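Local coordinates for ABC transporter sugar binding protein (Xanthomonas axonopodis pv. citri, PDB 3UOR), which probably binds maltose or a related sugar in the periplasm and delivers it to an ABC transporter for uptake, at residues 188-191 / 195-198; 241-246 / 387-392. All coordinates share one frame; numbering follows the deposited sequence.

Contact 1: residues 188-191 / 195-198; sequences LMPL and EQQL
Met189 and Gln196 lie alongside each other, running contrary ways, and their aliphatic parts form the dense half of this contact. Gln196 CG lies 4.0 Å from Met189 CB and equally near Met189 CG, while Met189 SD rests 4.0 Å from Gln196 CB. The methionine leaves its backbone toward the helix but folds at the thioether (chi3 -66°), which turns its end away from 195-198. Met233 of helix 221-235 touches its side chain, and Leu263 of strand 259-264 touches both Met189 and Gln196, thickening the packed side. Gln196 reaches back toward the loop with CG anti to its own carbonyl carbon (chi1 -61°); a sharp bend at chi2 (85°) then swings the amide round to Pro190. There the amide end comes up crosswise to the proline ring, with Gln196 NE2 3.6 Å from Pro190 CD. This amide nitrogen also stands 4.1 Å from Met189 CA, so both neighbours it meets in 188-191 are carbon. Met189, Pro190 and Gln196 are all buried; the looser side begins one position earlier on the helix, where Glu195 is partly exposed and makes a long, weak ion pair with Arg145. The whole contact buries 149 Å², nearly half of it on Gln196. Across the pair the chemistry is therefore van der Waals, and two polar atoms of the pair are bonded outside it: Gln196 NE2 to Glu193 OE1 and Met189 O to Tyr234 OH. The side chain of Gln196 thus packs on Met189 and Pro190 while Glu193, in the connection just before the helix, holds its amide nitrogen, so that the loop after strand 187-188 is packed against the first turn of helix 195-202.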
# COMPACT_ATOMS: atom_id res chain seq x y z
N LEU A 188 16.95 4.28 5.67
CA LEU A 188 16.27 5.51 5.32
C LEU A 188 14.74 5.36 5.38
O LEU A 188 14.17 4.53 4.67
CB LEU A 188 16.68 5.97 3.92
CG LEU A 188 15.84 7.15 3.40
CD1 LEU A 188 16.12 8.39 4.24
CD2 LEU A 188 16.11 7.42 1.93
N MET A 189 14.11 6.16 6.24
CA MET A 189 12.67 6.23 6.37
C MET A 189 12.32 7.72 6.48
O MET A 189 12.36 8.28 7.58
CB MET A 189 12.20 5.55 7.66
CG MET A 189 12.56 4.07 7.80
SD MET A 189 11.80 3.30 9.25
CE MET A 189 12.66 4.18 10.58
N PRO A 190 12.00 8.36 5.36
CA PRO A 190 11.75 9.81 5.37
C PRO A 190 10.62 10.19 6.32
O PRO A 190 9.56 9.59 6.26
CB PRO A 190 11.36 10.12 3.93
CG PRO A 190 11.92 8.99 3.12
CD PRO A 190 11.85 7.78 4.01
N LEU A 191 10.86 11.18 7.18
CA LEU A 191 9.93 11.56 8.24
C LEU A 191 8.60 12.16 7.74
O LEU A 191 7.64 12.27 8.50
CB LEU A 191 10.61 12.55 9.19
CG LEU A 191 11.63 11.91 10.14
CD1 LEU A 191 12.48 12.96 10.84
CD2 LEU A 191 10.92 11.03 11.15
N GLU A 195 3.91 5.72 5.82
CA GLU A 195 3.76 4.28 5.56
C GLU A 195 4.62 3.40 6.46
O GLU A 195 4.22 2.29 6.83
CB GLU A 195 3.98 3.95 4.07
CG GLU A 195 2.85 4.41 3.15
CD GLU A 195 3.00 5.86 2.68
OE1 GLU A 195 3.86 6.59 3.20
OE2 GLU A 195 2.24 6.29 1.79
N GLN A 196 5.80 3.90 6.83
CA GLN A 196 6.70 3.12 7.68
C GLN A 196 6.11 2.90 9.09
O GLN A 196 6.01 1.77 9.55
CB GLN A 196 8.07 3.78 7.77
CG GLN A 196 8.79 3.92 6.42
CD GLN A 196 8.38 5.16 5.68
OE1 GLN A 196 7.44 5.84 6.06
NE2 GLN A 196 9.10 5.47 4.60
N GLN A 197 5.71 3.99 9.76
CA GLN A 197 5.11 3.89 11.11
C GLN A 197 3.88 3.05 11.00
O GLN A 197 3.62 2.20 11.85
CB GLN A 197 4.64 5.28 11.64
CG GLN A 197 5.66 6.37 11.57
CD GLN A 197 5.67 7.09 10.23
OE1 GLN A 197 6.13 6.54 9.20
NE2 GLN A 197 5.17 8.35 10.23
N LEU A 198 3.09 3.32 9.97
CA LEU A 198 1.84 2.58 9.79
C LEU A 198 2.12 1.06 9.65
O LEU A 198 1.44 0.25 10.27
CB LEU A 198 1.05 3.11 8.60
CG LEU A 198 -0.20 2.31 8.25
CD1 LEU A 198 -1.16 2.31 9.43
CD2 LEU A 198 -0.89 2.91 7.03

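Contact 2: residues 241-246 / 387-392; sequences KVSETQ and VTERVV
The carboxylate of Glu389 approaches Ser243 with OE2, which stays 3.8 Å from Ser243 OG, too far for a hydrogen bond. Its strongest partner is Arg393, which forms a salt bridge with OE2. The other flat group of the helix, the Arg390 guanidinium, has Val387 CA over one face, toward its rim and 4.2 Å above the plane, and pairs with Glu404. On the loop, the side chain and backbone of Gln246 both turn back to Ser243, the residue preceding 3-10 segment 244-246. Ser243 N donates to Gln246 OE1 at 2.8 Å, from 40° out of the carbonyl plane, and Gln246 N donates in return to Ser243 O. The body of the contact is Lys241 over Val392. The lysine runs fully extended beyond CG, so CG and CE both brush Val392 CG1, at 4.0 Å for CG, and CE lies 3.7 Å from Val392 O. CG1 is the methyl anti to the valine's backbone N (chi1 178°), the branch that meets the lysine. The ammonium end is not bonded directly to Val392 O; a water bridges them, accepting from Lys241 NZ at 2.7 Å and donating to Val392 O at 3.2 Å. The Gln235 amide makes a second bridge, taking NZ on its OE1 and giving its NE2 to the same carbonyl, so an exposed charge and a main-chain oxygen near the end of a helix share two partners. Helix 377-394 is thereby tied to the loop that follows helix 221-235, whose Asp231 and Tyr234 also touch Val392, while on another side it packs on helix 398-412.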
# COMPACT_ATOMS: atom_id res chain seq x y z
N LYS A 241 17.49 11.77 10.48
CA LYS A 241 16.32 12.58 10.75
C LYS A 241 16.05 13.53 9.59
O LYS A 241 16.31 14.73 9.69
CB LYS A 241 16.50 13.35 12.07
CG LYS A 241 16.52 12.44 13.29
CD LYS A 241 16.69 13.22 14.57
CE LYS A 241 16.72 12.29 15.76
NZ LYS A 241 16.97 12.99 17.06
N VAL A 242 15.54 12.99 8.49
CA VAL A 242 15.33 13.79 7.29
C VAL A 242 13.97 13.54 6.66
O VAL A 242 13.37 12.48 6.88
CB VAL A 242 16.40 13.51 6.23
CG1 VAL A 242 17.77 14.01 6.71
CG2 VAL A 242 16.47 12.04 5.93
N SER A 243 13.50 14.53 5.90
CA SER A 243 12.33 14.38 5.02
C SER A 243 12.83 14.02 3.63
O SER A 243 14.02 14.16 3.35
CB SER A 243 11.53 15.68 4.95
OG SER A 243 10.92 15.94 6.21
N GLU A 244 11.94 13.57 2.75
CA GLU A 244 12.36 13.09 1.43
C GLU A 244 13.03 14.18 0.61
O GLU A 244 13.94 13.91 -0.18
CB GLU A 244 11.19 12.49 0.62
CG GLU A 244 11.62 12.00 -0.77
CD GLU A 244 10.58 11.11 -1.44
OE1 GLU A 244 9.42 11.08 -0.97
OE2 GLU A 244 10.93 10.44 -2.45
N THR A 245 12.57 15.40 0.81
CA THR A 245 13.12 16.56 0.12
C THR A 245 14.57 16.83 0.52
O THR A 245 15.34 17.42 -0.25
CB THR A 245 12.27 17.82 0.41
OG1 THR A 245 12.96 18.98 -0.04
CG2 THR A 245 11.99 17.95 1.90
N GLN A 246 14.95 16.37 1.72
CA GLN A 246 16.31 16.57 2.23
C GLN A 246 17.25 15.49 1.74
O GLN A 246 18.45 15.58 1.96
CB GLN A 246 16.32 16.57 3.76
CG GLN A 246 15.39 17.56 4.39
CD GLN A 246 15.45 17.50 5.89
OE1 GLN A 246 14.54 17.00 6.54
NE2 GLN A 246 16.55 17.99 6.45
N VAL A 387 2.45 14.05 14.24
CA VAL A 387 2.80 13.83 15.63
C VAL A 387 4.10 13.06 15.73
O VAL A 387 4.95 13.38 16.55
CB VAL A 387 1.71 13.07 16.37
CG1 VAL A 387 2.25 12.45 17.61
CG2 VAL A 387 0.57 14.01 16.70
N THR A 388 4.29 12.05 14.88
CA THR A 388 5.49 11.23 15.01
C THR A 388 6.75 12.01 14.61
O THR A 388 7.81 11.83 15.21
CB THR A 388 5.40 9.91 14.21
OG1 THR A 388 5.24 10.20 12.82
CG2 THR A 388 4.21 9.10 14.68
N GLU A 389 6.64 12.87 13.61
CA GLU A 389 7.78 13.68 13.24
C GLU A 389 8.16 14.62 14.39
O GLU A 389 9.33 14.94 14.59
CB GLU A 389 7.48 14.47 11.98
CG GLU A 389 8.61 15.36 11.52
CD GLU A 389 8.25 16.10 10.25
OE1 GLU A 389 7.04 16.32 10.01
OE2 GLU A 389 9.17 16.45 9.49
N ARG A 390 7.17 15.02 15.17
CA ARG A 390 7.43 15.89 16.32
C ARG A 390 8.14 15.10 17.42
O ARG A 390 9.04 15.61 18.08
CB ARG A 390 6.14 16.47 16.87
CG ARG A 390 6.28 17.87 17.41
CD ARG A 390 4.99 18.63 17.15
NE ARG A 390 3.86 17.93 17.75
CZ ARG A 390 2.65 17.85 17.22
NH1 ARG A 390 2.39 18.44 16.05
NH2 ARG A 390 1.69 17.18 17.85
N VAL A 391 7.70 13.86 17.61
CA VAL A 391 8.36 12.96 18.54
C VAL A 391 9.81 12.76 18.13
O VAL A 391 10.71 12.88 18.96
CB VAL A 391 7.64 11.61 18.59
CG1 VAL A 391 8.55 10.54 19.21
CG2 VAL A 391 6.34 11.75 19.34
N VAL A 392 10.04 12.46 16.85
CA VAL A 392 11.40 12.23 16.36
C VAL A 392 12.29 13.48 16.42
O VAL A 392 13.42 13.43 16.90
CB VAL A 392 11.44 11.69 14.94
CG1 VAL A 392 12.87 11.51 14.49
CG2 VAL A 392 10.66 10.34 14.85
O HOH W 1 15.87 15.42 17.18

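Contacts 1 and 2 follow one another along the chain, yet their centres are only about 9 Å apart and their segments touch. Leu191 N probably donates to Val242 O at 2.8 Å, joining the loops 188-191 and 241-246. Beside this bond Leu191 CD2 packs 3.8 Å from Val392 CG2, and Pro190 CB lies 3.7 Å from Glu244 N. They join the loop leading into helix 195-202 to the 241-246 loop and, through Leu191 and Val392, to helix 377-394, with Tyr234 of helix 221-235 touching residues of both contacts. All this belongs to the lobe that does not carry the N-terminal strand 30-36, in keeping with a two-lobed periplasmic binding protein. Neither contact can be assigned a role in sugar binding.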